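Local coordinates for protein chlorella virus DNA ligase-adenylate (Chlorella virus, PDB 1FVI) that probably seals nicks in duplex DNA at the expense of ATP, working through an intermediate in which AMP is covalently attached to the enzyme, at residues E12-V17 against T145-Y150; A28-V33 against A80-H85; T36-R41 against E57-G62; D98-D103 against I109-D114. The protein carries 1 engineered substitution. All blocks are in the same frame, centred on the assembly; numbering follows the deposited sequence.

Contact 1 (E12-V17 against T145-Y150); sequences ENIEDV and TELLQY
Ile14 is the bump that the loop 12-17 offers to helix 144-156, and the hollow that receives it is the notch between Leu147 and Leu148 on successive positions of the helix. Its terminal CD1 sits 3.7 Å from Leu148 CG, with both methyls of that leucine spread around it. The fit is reciprocal. Leu147 slides past Ile14 in the opposite direction, laying its CD1 3.6 Å from Ile14 CG1. The same CD1 also meets Val17 CG2, tip to tip at 3.8 Å. Ile14 reaches this far because CG1 stands anti to the backbone N (chi1 -162°) and the chain stays extended beyond it.

The bump stands on a short 3-10 turn over 14-16. Asn13 folds back over the start of it as an Asx turn, its OD1 accepting from Glu15 N at 2.8 Å, with the N-H coming from above the carbonyl plane. Leu147 also packs on Ile141 and Val162, and Val17 on Ile164, which ties the loop and the helix to the strands behind them.

With hydrocarbon on both sides and all four touching residues buried, the contact is held by close fit and the exclusion of water, and its polar bonds serve the turn instead of the interface.

Contact 2 (A28-V33 against A80-H85); sequences AGIRSV and AVMTGH. Engineered in segment 28-33: Ala28 (natural residue Asp).
In the adenylation domain, strand 30-34 of a mixed sheet presents Ile30 to Val81 and Met82 of helix 74-82. Two branches of Ile30 and two of Val81 lie alongside each other, running in opposite directions. Ile30 CG2 rests 3.5 Å from Val81 CG1, and Ile30 CG1 lies 3.7 Å from Val81 CG2, so each branched side chain meets the other twice. Both partners direct a methyl anti to their own backbone N (CG2 of Ile30, CG1 of Val81, the latter with chi1 -178°), and it is these two methyls that make the tighter pairing.

Met82 comes in obliquely from the margin. A bend at chi2 (-48°) brings SD to 3.9 Å from Ile30 CG2. Thr77 and Thr78, earlier on the same helix, also touch Ile30, while Val81 reaches across to Ile67 on the adjoining strand 63-68.

Beyond the contact the helix gives way to a loop with an inverse gamma turn centred on Gly84, where His85 N bonds to Thr83 O at 2.7 Å.

The next strand residue, Arg31, touches the bound AMP and forms a salt bridge with Asp64. Just upstream lie Lys26, the covalent attachment point of AMP, and Ala28, an engineered replacement of the natural Asp. A helix on one side of the strand and the nucleotide served from the other is the layout of the adenylation domain of ATP-dependent DNA ligases.

Contact 3 (T36-R41 against E57-G62); sequences TQMLSR and ELLPEG. With SO4 (sulfate ion), chain B.
Met38 CE and Leu59 CD1 meet at 3.5 Å in the tightly packed half of this contact, where the two side chains cross at about a right angle. Successive bends at chi2 and chi3 curl the methionine so that its methyl, with SD just behind, is what the leucine touches. Both residues are buried.

The other half is polar and exposed. Glu61 OE1 takes the backbone N-H of Thr36 on its syn lone pair, at 2.8 Å and nearly straight (162°). Its carboxylate gets there through an extended first torsion followed by a bend at chi2 (74°), whereas CB of Thr36 is directed away from the partner segment.

Arg41, further along, serves a different site. Its NH1 and NH2 each donate to one sulfate oxygen, O4 and O1, both at 3.1 Å; Lys185 binds the same ion, and Arg41 also touches the AMP.

Among its neighbours, the apolar half packs on helix 49-58, through Leu55 and Thr56 against Met38, and on Tyr94 of strand 92-99, which both Met38 and Leu59 touch. Glu61 flanks Lys34 of strand 30-34, with which Gly62 pairs through the backbone.

Contact 4 (D98-D103 against I109-D114); sequences DYVTDD and IDRVED
Tyr99, at the end of strand 92-99, and Arg111, on helix 108-121, have CA atoms only 5.6 Å apart, close enough for Tyr99 O to rest 3.2 Å from Arg111 CB. The chain leaves the strand in a turn, and the helix returns alongside it, so the contact joins the first strand and the helix of the beta-alpha-beta crossover completed by strand 131-135.

Two charged groups then lock strand to helix. Arg111 grips Asp98 side-on: NE donates to OD1 at 3.1 Å, somewhat out of plane, and NH2 to the syn lone pair of OD2 at 3.0 Å, the straighter bond (163°). Carboxylate and guanidinium planes are 40° apart. From the same face as NE, Tyr99 N also reaches Asp98 OD1, at 2.8 Å. Arg165 makes a second salt bridge with OD2, while Arg111 NH1 is bonded to Lys106 O and Gly169 O.

Tyr99 also meets Asp114, CD2 to CB 3.6 Å, its ring plane nearly perpendicular to the carboxylate. A water lies within bonding distance of both Tyr99 O and Asp114 OD2, and the latter is also paired with Lys106.

Held between two arginines and a backbone N-H, Asp98 would be expected to stay ionised, and its charge probably offsets the closeness of Arg111 to Arg165.

Overall arrangement
All four contacts lie in the adenylation domain, and contact 1 closes a long loop of chain within which the other three are nested. Contact 1 stands apart, 26 to 32 Å from the others between centres, as a wholly buried hydrocarbon joint. Contacts 2, 3 and 4 share one mixed sheet and are each only partly buried. Contacts 2 and 3 meet through the neighbouring strands 30-34 and 38-39, with Val33 O and Leu39 N 2.8 Å apart, and contacts 3 and 4 through Gly62 O and Val100 N. Contact 2 is apolar, contact 3 pairs an apolar half with an exposed polar one, and contact 4 relies chiefly on a salt bridge.

Contact 1 (E12-V17 against T145-Y150)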
loop_
_atom_site.group_PDB
_atom_site.type_symbol
_atom_site.label_atom_id
_atom_site.label_comp_id
_atom_site.label_asym_id
_atom_site.label_seq_id
_atom_site.Cartn_x
_atom_site.Cartn_y
_atom_site.Cartn_z
ATOM N N GLU A 12 -10.844 -10.910 10.390
ATOM C CA GLU A 12 -11.481 -10.164 11.467
ATOM C C GLU A 12 -10.729 -10.401 12.769
ATOM O O GLU A 12 -10.462 -9.465 13.524
ATOM C CB GLU A 12 -12.959 -10.562 11.612
ATOM C CG GLU A 12 -13.855 -10.149 10.431
ATOM C CD GLU A 12 -14.262 -11.307 9.505
ATOM O OE1 GLU A 12 -15.406 -11.268 8.992
ATOM O OE2 GLU A 12 -13.450 -12.240 9.278
ATOM N N ASN A 13 -10.382 -11.654 13.033
ATOM C CA ASN A 13 -9.641 -11.994 14.244
ATOM C C ASN A 13 -8.181 -12.261 13.861
ATOM O O ASN A 13 -7.870 -13.229 13.148
ATOM C CB ASN A 13 -10.278 -13.221 14.924
ATOM C CG ASN A 13 -9.456 -13.760 16.103
ATOM O OD1 ASN A 13 -8.547 -13.097 16.612
ATOM N ND2 ASN A 13 -9.779 -14.974 16.534
ATOM N N ILE A 14 -7.294 -11.380 14.318
ATOM C CA ILE A 14 -5.870 -11.515 14.033
ATOM C C ILE A 14 -5.310 -12.855 14.512
ATOM O O ILE A 14 -4.324 -13.353 13.965
ATOM C CB ILE A 14 -5.039 -10.343 14.634
ATOM C CG1 ILE A 14 -3.677 -10.285 13.953
ATOM C CG2 ILE A 14 -4.844 -10.516 16.149
ATOM C CD1 ILE A 14 -2.826 -9.129 14.408
ATOM N N GLU A 15 -5.955 -13.465 15.504
ATOM C CA GLU A 15 -5.479 -14.745 15.993
ATOM C C GLU A 15 -5.781 -15.882 15.003
ATOM O O GLU A 15 -5.290 -17.000 15.170
ATOM C CB GLU A 15 -6.026 -15.033 17.385
ATOM C CG GLU A 15 -5.672 -13.947 18.395
ATOM C CD GLU A 15 -5.663 -14.434 19.844
ATOM O OE1 GLU A 15 -5.951 -15.631 20.098
ATOM O OE2 GLU A 15 -5.347 -13.612 20.735
ATOM N N ASP A 16 -6.525 -15.562 13.938
ATOM C CA ASP A 16 -6.866 -16.540 12.900
ATOM C C ASP A 16 -5.736 -16.766 11.899
ATOM O O ASP A 16 -5.728 -17.779 11.196
ATOM C CB ASP A 16 -8.107 -16.099 12.105
ATOM C CG ASP A 16 -9.427 -16.455 12.796
ATOM O OD1 ASP A 16 -9.485 -17.447 13.555
ATOM O OD2 ASP A 16 -10.427 -15.750 12.547
ATOM N N VAL A 17 -4.781 -15.836 11.847
ATOM C CA VAL A 17 -3.670 -15.901 10.890
ATOM C C VAL A 17 -2.739 -17.076 11.099
ATOM O O VAL A 17 -2.269 -17.300 12.202
ATOM C CB VAL A 17 -2.837 -14.597 10.901
ATOM C CG1 VAL A 17 -1.648 -14.703 9.966
ATOM C CG2 VAL A 17 -3.691 -13.426 10.460
ATOM N N THR A 145 2.731 -9.761 16.873
ATOM C CA THR A 145 3.441 -8.514 17.124
ATOM C C THR A 145 4.026 -8.010 15.817
ATOM O O THR A 145 3.924 -6.824 15.498
ATOM C CB THR A 145 4.581 -8.741 18.111
ATOM O OG1 THR A 145 4.093 -9.524 19.205
ATOM C CG2 THR A 145 5.130 -7.414 18.626
ATOM N N GLU A 146 4.622 -8.924 15.056
ATOM C CA GLU A 146 5.192 -8.578 13.762
ATOM C C GLU A 146 4.133 -8.110 12.763
ATOM O O GLU A 146 4.379 -7.180 11.983
ATOM C CB GLU A 146 6.000 -9.742 13.202
ATOM C CG GLU A 146 7.408 -9.840 13.806
ATOM C CD GLU A 146 8.281 -10.893 13.137
ATOM O OE1 GLU A 146 7.894 -11.428 12.085
ATOM O OE2 GLU A 146 9.360 -11.199 13.674
ATOM N N LEU A 147 2.952 -8.731 12.809
ATOM C CA LEU A 147 1.835 -8.362 11.929
ATOM C C LEU A 147 1.364 -6.925 12.209
ATOM O O LEU A 147 1.220 -6.116 11.293
ATOM C CB LEU A 147 0.654 -9.331 12.112
ATOM C CG LEU A 147 0.055 -9.997 10.861
ATOM C CD1 LEU A 147 -1.370 -10.449 11.138
ATOM C CD2 LEU A 147 0.076 -9.059 9.686
ATOM N N LEU A 148 1.097 -6.621 13.477
ATOM C CA LEU A 148 0.678 -5.275 13.873
ATOM C C LEU A 148 1.746 -4.199 13.575
ATOM O O LEU A 148 1.416 -3.109 13.101
ATOM C CB LEU A 148 0.318 -5.278 15.353
ATOM C CG LEU A 148 -0.931 -6.124 15.565
ATOM C CD1 LEU A 148 -1.118 -6.411 17.022
ATOM C CD2 LEU A 148 -2.130 -5.414 14.967
ATOM N N GLN A 149 3.016 -4.504 13.855
ATOM C CA GLN A 149 4.094 -3.559 13.578
ATOM C C GLN A 149 4.098 -3.293 12.081
ATOM O O GLN A 149 4.328 -2.162 11.642
ATOM C CB GLN A 149 5.449 -4.115 14.014
ATOM C CG GLN A 149 5.540 -4.419 15.509
ATOM C CD GLN A 149 6.903 -4.957 15.941
ATOM O OE1 GLN A 149 7.689 -4.242 16.559
ATOM N NE2 GLN A 149 7.177 -6.223 15.639
ATOM N N TYR A 150 3.795 -4.337 11.306
ATOM C CA TYR A 150 3.747 -4.223 9.855
ATOM C C TYR A 150 2.619 -3.286 9.379
ATOM O O TYR A 150 2.827 -2.472 8.460
ATOM C CB TYR A 150 3.623 -5.613 9.215
ATOM C CG TYR A 150 3.707 -5.553 7.716
ATOM C CD1 TYR A 150 4.903 -5.187 7.087
ATOM C CD2 TYR A 150 2.583 -5.793 6.920
ATOM C CE1 TYR A 150 4.976 -5.052 5.715
ATOM C CE2 TYR A 150 2.651 -5.659 5.532
ATOM C CZ TYR A 150 3.850 -5.281 4.945
ATOM O OH TYR A 150 3.938 -5.058 3.602
#

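Contact 2 (A28-V33 against A80-H85)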
loop_
_atom_site.group_PDB
_atom_site.type_symbol
_atom_site.label_atom_id
_atom_site.label_comp_id
_atom_site.label_asym_id
_atom_site.label_seq_id
_atom_site.Cartn_x
_atom_site.Cartn_y
_atom_site.Cartn_z
ATOM N N ALA A 28 -4.645 1.230 -2.375
ATOM C CA ALA A 28 -5.877 1.876 -2.789
ATOM C C ALA A 28 -5.577 2.248 -4.242
ATOM O O ALA A 28 -4.831 3.191 -4.514
ATOM C CB ALA A 28 -6.122 3.134 -1.953
ATOM N N GLY A 29 -6.073 1.453 -5.177
ATOM C CA GLY A 29 -5.801 1.754 -6.567
ATOM C C GLY A 29 -6.693 1.003 -7.535
ATOM O O GLY A 29 -7.776 0.528 -7.176
ATOM N N ILE A 30 -6.230 0.903 -8.775
ATOM C CA ILE A 30 -6.982 0.219 -9.811
ATOM C C ILE A 30 -6.320 -1.115 -10.109
ATOM O O ILE A 30 -5.162 -1.161 -10.569
ATOM C CB ILE A 30 -7.067 1.088 -11.111
ATOM C CG1 ILE A 30 -7.640 2.475 -10.780
ATOM C CG2 ILE A 30 -7.952 0.398 -12.189
ATOM C CD1 ILE A 30 -9.084 2.441 -10.169
ATOM N N ARG A 31 -7.025 -2.186 -9.734
ATOM C CA ARG A 31 -6.584 -3.569 -9.967
ATOM C C ARG A 31 -6.443 -3.768 -11.488
ATOM O O ARG A 31 -7.360 -3.448 -12.266
ATOM C CB ARG A 31 -7.618 -4.561 -9.419
ATOM C CG ARG A 31 -7.231 -6.019 -9.534
ATOM C CD ARG A 31 -5.980 -6.292 -8.705
ATOM N NE ARG A 31 -5.624 -7.712 -8.662
ATOM C CZ ARG A 31 -6.209 -8.610 -7.872
ATOM N NH1 ARG A 31 -7.184 -8.230 -7.057
ATOM N NH2 ARG A 31 -5.824 -9.885 -7.898
ATOM N N SER A 32 -5.279 -4.261 -11.900
ATOM C CA SER A 32 -5.004 -4.478 -13.313
ATOM C C SER A 32 -4.158 -5.715 -13.573
ATOM O O SER A 32 -3.126 -5.944 -12.934
ATOM C CB SER A 32 -4.322 -3.245 -13.921
ATOM O OG SER A 32 -4.641 -3.127 -15.292
ATOM N N VAL A 33 -4.633 -6.525 -14.511
ATOM C CA VAL A 33 -3.944 -7.729 -14.889
ATOM C C VAL A 33 -3.547 -7.650 -16.355
ATOM O O VAL A 33 -4.291 -7.146 -17.196
ATOM C CB VAL A 33 -4.831 -8.962 -14.684
ATOM C CG1 VAL A 33 -4.110 -10.220 -15.175
ATOM C CG2 VAL A 33 -5.216 -9.103 -13.217
ATOM N N ALA A 80 -8.050 8.905 -14.119
ATOM C CA ALA A 80 -6.934 8.838 -15.061
ATOM C C ALA A 80 -6.881 7.453 -15.729
ATOM O O ALA A 80 -6.726 7.340 -16.943
ATOM C CB ALA A 80 -5.623 9.135 -14.341
ATOM N N VAL A 81 -7.054 6.410 -14.923
ATOM C CA VAL A 81 -7.029 5.023 -15.391
ATOM C C VAL A 81 -8.313 4.622 -16.120
ATOM O O VAL A 81 -8.281 4.006 -17.191
ATOM C CB VAL A 81 -6.881 4.021 -14.199
ATOM C CG1 VAL A 81 -6.800 2.587 -14.716
ATOM C CG2 VAL A 81 -5.663 4.354 -13.352
ATOM N N MET A 82 -9.438 4.991 -15.525
ATOM C CA MET A 82 -10.732 4.612 -16.051
ATOM C C MET A 82 -11.362 5.484 -17.114
ATOM O O MET A 82 -12.434 5.156 -17.623
ATOM C CB MET A 82 -11.705 4.353 -14.891
ATOM C CG MET A 82 -11.194 3.296 -13.894
ATOM S SD MET A 82 -10.599 1.797 -14.753
ATOM C CE MET A 82 -12.202 0.946 -15.112
ATOM N N THR A 83 -10.723 6.593 -17.454
ATOM C CA THR A 83 -11.268 7.443 -18.505
ATOM C C THR A 83 -10.495 7.120 -19.776
ATOM O O THR A 83 -9.268 6.998 -19.747
ATOM C CB THR A 83 -11.169 8.947 -18.163
ATOM O OG1 THR A 83 -11.915 9.206 -16.966
ATOM C CG2 THR A 83 -11.745 9.801 -19.300
ATOM N N GLY A 84 -11.227 6.965 -20.878
ATOM C CA GLY A 84 -10.626 6.622 -22.154
ATOM C C GLY A 84 -9.744 7.658 -22.816
ATOM O O GLY A 84 -10.029 8.075 -23.937
ATOM N N HIS A 85 -8.649 8.032 -22.155
ATOM C CA HIS A 85 -7.709 9.015 -22.689
ATOM C C HIS A 85 -7.035 8.484 -23.957
ATOM O O HIS A 85 -6.724 7.293 -24.057
ATOM C CB HIS A 85 -6.635 9.350 -21.650
ATOM C CG HIS A 85 -7.152 10.067 -20.443
ATOM N ND1 HIS A 85 -6.788 9.717 -19.160
ATOM C CD2 HIS A 85 -7.997 11.117 -20.320
ATOM C CE1 HIS A 85 -7.384 10.518 -18.297
ATOM N NE2 HIS A 85 -8.125 11.377 -18.976
#

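Contact 3 (T36-R41 against E57-G62)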
loop_
_atom_site.group_PDB
_atom_site.type_symbol
_atom_site.label_atom_id
_atom_site.label_comp_id
_atom_site.label_asym_id
_atom_site.label_seq_id
_atom_site.Cartn_x
_atom_site.Cartn_y
_atom_site.Cartn_z
ATOM N N THR A 36 -2.851 -10.078 -22.584
ATOM C CA THR A 36 -2.845 -9.626 -23.978
ATOM C C THR A 36 -2.681 -8.102 -23.946
ATOM O O THR A 36 -1.872 -7.532 -24.674
ATOM C CB THR A 36 -4.128 -10.053 -24.740
ATOM O OG1 THR A 36 -4.437 -11.421 -24.431
ATOM C CG2 THR A 36 -3.927 -9.928 -26.258
ATOM N N GLN A 37 -3.463 -7.462 -23.080
ATOM C CA GLN A 37 -3.428 -6.023 -22.833
ATOM C C GLN A 37 -3.816 -5.828 -21.356
ATOM O O GLN A 37 -4.152 -6.800 -20.675
ATOM C CB GLN A 37 -4.416 -5.288 -23.726
ATOM C CG GLN A 37 -5.867 -5.658 -23.507
ATOM C CD GLN A 37 -6.811 -4.862 -24.390
ATOM O OE1 GLN A 37 -7.903 -5.327 -24.719
ATOM N NE2 GLN A 37 -6.403 -3.644 -24.762
ATOM N N MET A 38 -3.754 -4.595 -20.851
ATOM C CA MET A 38 -4.128 -4.348 -19.457
ATOM C C MET A 38 -5.639 -4.373 -19.261
ATOM O O MET A 38 -6.389 -3.688 -19.963
ATOM C CB MET A 38 -3.541 -3.043 -18.928
ATOM C CG MET A 38 -2.026 -3.008 -18.930
ATOM S SD MET A 38 -1.183 -4.502 -18.306
ATOM C CE MET A 38 -1.348 -4.346 -16.539
ATOM N N LEU A 39 -6.066 -5.231 -18.336
ATOM C CA LEU A 39 -7.471 -5.429 -17.999
ATOM C C LEU A 39 -7.741 -4.958 -16.562
ATOM O O LEU A 39 -6.836 -4.926 -15.719
ATOM C CB LEU A 39 -7.811 -6.928 -18.106
ATOM C CG LEU A 39 -8.108 -7.640 -19.441
ATOM C CD1 LEU A 39 -7.398 -7.024 -20.616
ATOM C CD2 LEU A 39 -7.756 -9.112 -19.314
ATOM N N SER A 40 -8.980 -4.563 -16.297
ATOM C CA SER A 40 -9.369 -4.142 -14.951
ATOM C C SER A 40 -9.920 -5.391 -14.229
ATOM O O SER A 40 -9.796 -6.515 -14.751
ATOM C CB SER A 40 -10.422 -3.034 -15.019
ATOM O OG SER A 40 -11.633 -3.532 -15.540
ATOM N N ARG A 41 -10.516 -5.209 -13.048
ATOM C CA ARG A 41 -11.059 -6.340 -12.295
ATOM C C ARG A 41 -12.235 -7.025 -12.973
ATOM O O ARG A 41 -12.472 -8.206 -12.748
ATOM C CB ARG A 41 -11.430 -5.949 -10.863
ATOM C CG ARG A 41 -12.566 -4.982 -10.709
ATOM C CD ARG A 41 -12.771 -4.679 -9.223
ATOM N NE ARG A 41 -13.502 -5.738 -8.522
ATOM C CZ ARG A 41 -13.209 -6.180 -7.303
ATOM N NH1 ARG A 41 -12.181 -5.673 -6.643
ATOM N NH2 ARG A 41 -13.998 -7.068 -6.713
ATOM N N GLU A 57 3.522 -3.180 -22.848
ATOM C CA GLU A 57 4.867 -3.269 -23.417
ATOM C C GLU A 57 5.872 -3.656 -22.322
ATOM O O GLU A 57 6.786 -4.460 -22.557
ATOM C CB GLU A 57 5.290 -1.927 -24.052
ATOM C CG GLU A 57 4.560 -1.580 -25.355
ATOM C CD GLU A 57 4.789 -0.137 -25.848
ATOM O OE1 GLU A 57 5.587 0.620 -25.239
ATOM O OE2 GLU A 57 4.150 0.245 -26.856
ATOM N N LEU A 58 5.660 -3.116 -21.120
ATOM C CA LEU A 58 6.537 -3.356 -19.975
ATOM C C LEU A 58 6.355 -4.677 -19.236
ATOM O O LEU A 58 7.326 -5.353 -18.903
ATOM C CB LEU A 58 6.385 -2.211 -18.962
ATOM C CG LEU A 58 7.468 -1.142 -18.782
ATOM C CD1 LEU A 58 8.089 -0.736 -20.091
ATOM C CD2 LEU A 58 6.845 0.048 -18.115
ATOM N N LEU A 59 5.114 -5.056 -18.990
ATOM C CA LEU A 59 4.856 -6.257 -18.213
ATOM C C LEU A 59 4.713 -7.559 -18.974
ATOM O O LEU A 59 4.209 -7.576 -20.101
ATOM C CB LEU A 59 3.599 -6.055 -17.362
ATOM C CG LEU A 59 3.545 -4.922 -16.333
ATOM C CD1 LEU A 59 2.100 -4.767 -15.868
ATOM C CD2 LEU A 59 4.474 -5.226 -15.156
ATOM N N PRO A 60 5.179 -8.672 -18.367
ATOM C CA PRO A 60 5.070 -9.979 -19.008
ATOM C C PRO A 60 3.640 -10.452 -18.845
ATOM O O PRO A 60 2.938 -10.037 -17.915
ATOM C CB PRO A 60 6.038 -10.842 -18.199
ATOM C CG PRO A 60 5.962 -10.229 -16.850
ATOM C CD PRO A 60 6.032 -8.765 -17.168
ATOM N N GLU A 61 3.193 -11.267 -19.790
ATOM C CA GLU A 61 1.849 -11.827 -19.777
ATOM C C GLU A 61 1.613 -12.547 -18.431
ATOM O O GLU A 61 2.479 -13.280 -17.952
ATOM C CB GLU A 61 1.733 -12.804 -20.959
ATOM C CG GLU A 61 0.452 -13.612 -21.006
ATOM C CD GLU A 61 -0.764 -12.812 -21.430
ATOM O OE1 GLU A 61 -0.616 -11.633 -21.822
ATOM O OE2 GLU A 61 -1.875 -13.388 -21.381
ATOM N N GLY A 62 0.463 -12.308 -17.805
ATOM C CA GLY A 62 0.182 -12.949 -16.528
ATOM C C GLY A 62 0.469 -12.094 -15.297
ATOM O O GLY A 62 0.325 -12.549 -14.153
HETATM S S SO4 B . -13.019 -6.082 -2.762
HETATM O O1 SO4 B . -13.978 -6.750 -3.635
HETATM O O2 SO4 B . -12.310 -7.082 -1.893
HETATM O O3 SO4 B . -13.688 -5.021 -1.849
HETATM O O4 SO4 B . -12.012 -5.304 -3.606
#

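Contact 4 (D98-D103 against I109-D114)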
loop_
_atom_site.group_PDB
_atom_site.type_symbol
_atom_site.label_atom_id
_atom_site.label_comp_id
_atom_site.label_asym_id
_atom_site.label_seq_id
_atom_site.Cartn_x
_atom_site.Cartn_y
_atom_site.Cartn_z
ATOM N N ASP A 98 1.836 -9.958 -8.384
ATOM C CA ASP A 98 1.723 -11.357 -8.775
ATOM C C ASP A 98 2.067 -11.569 -10.242
ATOM O O ASP A 98 2.039 -10.635 -11.039
ATOM C CB ASP A 98 0.340 -11.933 -8.440
ATOM C CG ASP A 98 0.399 -13.400 -8.027
ATOM O OD1 ASP A 98 1.459 -14.046 -8.187
ATOM O OD2 ASP A 98 -0.629 -13.915 -7.538
ATOM N N TYR A 99 2.372 -12.818 -10.575
ATOM C CA TYR A 99 2.785 -13.224 -11.916
ATOM C C TYR A 99 2.432 -14.686 -12.122
ATOM O O TYR A 99 3.086 -15.560 -11.538
ATOM C CB TYR A 99 4.314 -13.096 -12.010
ATOM C CG TYR A 99 4.913 -13.373 -13.369
ATOM C CD1 TYR A 99 4.157 -13.221 -14.537
ATOM C CD2 TYR A 99 6.266 -13.697 -13.495
ATOM C CE1 TYR A 99 4.732 -13.373 -15.792
ATOM C CE2 TYR A 99 6.854 -13.848 -14.746
ATOM C CZ TYR A 99 6.079 -13.679 -15.889
ATOM O OH TYR A 99 6.656 -13.784 -17.131
ATOM N N VAL A 100 1.436 -14.970 -12.956
ATOM C CA VAL A 100 1.096 -16.366 -13.176
ATOM C C VAL A 100 2.031 -17.120 -14.116
ATOM O O VAL A 100 2.383 -18.244 -13.802
ATOM C CB VAL A 100 -0.401 -16.595 -13.506
ATOM C CG1 VAL A 100 -0.657 -18.057 -13.976
ATOM C CG2 VAL A 100 -1.217 -16.360 -12.252
ATOM N N THR A 101 2.475 -16.518 -15.223
ATOM C CA THR A 101 3.396 -17.207 -16.152
ATOM C C THR A 101 2.651 -18.296 -16.943
ATOM O O THR A 101 2.445 -18.165 -18.145
ATOM C CB THR A 101 4.668 -17.792 -15.391
ATOM O OG1 THR A 101 5.714 -16.818 -15.365
ATOM C CG2 THR A 101 5.206 -19.065 -16.017
ATOM N N ASP A 102 2.213 -19.345 -16.258
ATOM C CA ASP A 102 1.483 -20.428 -16.893
ATOM C C ASP A 102 0.534 -21.065 -15.891
ATOM O O ASP A 102 -0.648 -20.721 -15.828
ATOM C CB ASP A 102 2.466 -21.489 -17.439
ATOM C CG ASP A 102 1.789 -22.825 -17.771
ATOM O OD1 ASP A 102 2.335 -23.879 -17.385
ATOM O OD2 ASP A 102 0.709 -22.830 -18.398
ATOM N N ASP A 103 1.101 -21.940 -15.070
ATOM C CA ASP A 103 0.380 -22.713 -14.077
ATOM C C ASP A 103 -0.036 -21.964 -12.818
ATOM O O ASP A 103 0.791 -21.692 -11.957
ATOM C CB ASP A 103 1.235 -23.926 -13.710
ATOM C CG ASP A 103 0.596 -24.806 -12.666
ATOM O OD1 ASP A 103 1.339 -25.247 -11.767
ATOM O OD2 ASP A 103 -0.628 -25.061 -12.745
ATOM N N ILE A 109 4.888 -18.192 -3.318
ATOM C CA ILE A 109 6.295 -17.815 -3.160
ATOM C C ILE A 109 7.061 -18.002 -4.468
ATOM O O ILE A 109 7.992 -17.252 -4.767
ATOM C CB ILE A 109 7.050 -18.692 -2.122
ATOM C CG1 ILE A 109 6.478 -20.111 -2.075
ATOM C CG2 ILE A 109 7.152 -18.005 -0.796
ATOM C CD1 ILE A 109 7.376 -21.084 -1.348
ATOM N N ASP A 110 6.700 -19.056 -5.198
ATOM C CA ASP A 110 7.342 -19.401 -6.452
ATOM C C ASP A 110 7.009 -18.441 -7.588
ATOM O O ASP A 110 7.870 -18.118 -8.414
ATOM C CB ASP A 110 6.990 -20.841 -6.812
ATOM C CG ASP A 110 7.610 -21.845 -5.847
ATOM O OD1 ASP A 110 8.640 -21.508 -5.229
ATOM O OD2 ASP A 110 7.083 -22.964 -5.703
ATOM N N ARG A 111 5.756 -18.002 -7.650
ATOM C CA ARG A 111 5.346 -17.041 -8.673
ATOM C C ARG A 111 6.070 -15.718 -8.390
ATOM O O ARG A 111 6.455 -15.015 -9.308
ATOM C CB ARG A 111 3.821 -16.847 -8.670
ATOM C CG ARG A 111 3.031 -18.149 -8.904
ATOM C CD ARG A 111 1.569 -17.912 -9.273
ATOM N NE ARG A 111 0.850 -17.071 -8.321
ATOM C CZ ARG A 111 0.230 -17.512 -7.228
ATOM N NH1 ARG A 111 0.226 -18.802 -6.927
ATOM N NH2 ARG A 111 -0.377 -16.653 -6.422
ATOM N N VAL A 112 6.257 -15.394 -7.112
ATOM C CA VAL A 112 6.955 -14.177 -6.726
ATOM C C VAL A 112 8.402 -14.263 -7.205
ATOM O O VAL A 112 8.958 -13.275 -7.689
ATOM C CB VAL A 112 6.923 -13.961 -5.196
ATOM C CG1 VAL A 112 7.859 -12.821 -4.797
ATOM C CG2 VAL A 112 5.510 -13.653 -4.749
ATOM N N GLU A 113 8.996 -15.451 -7.087
ATOM C CA GLU A 113 10.364 -15.676 -7.535
ATOM C C GLU A 113 10.458 -15.535 -9.053
ATOM O O GLU A 113 11.482 -15.108 -9.580
ATOM C CB GLU A 113 10.831 -17.057 -7.105
ATOM C CG GLU A 113 12.295 -17.317 -7.377
ATOM C CD GLU A 113 13.216 -16.388 -6.618
ATOM O OE1 GLU A 113 14.323 -16.131 -7.139
ATOM O OE2 GLU A 113 12.847 -15.927 -5.506
ATOM N N ASP A 114 9.391 -15.914 -9.753
ATOM C CA ASP A 114 9.337 -15.761 -11.206
ATOM C C ASP A 114 9.417 -14.260 -11.549
ATOM O O ASP A 114 10.157 -13.851 -12.453
ATOM C CB ASP A 114 8.022 -16.317 -11.773
ATOM C CG ASP A 114 8.029 -17.828 -11.934
ATOM O OD1 ASP A 114 9.107 -18.464 -11.896
ATOM O OD2 ASP A 114 6.930 -18.383 -12.117
HETATM O O HOH W 1 4.190 -17.845 -12.093
#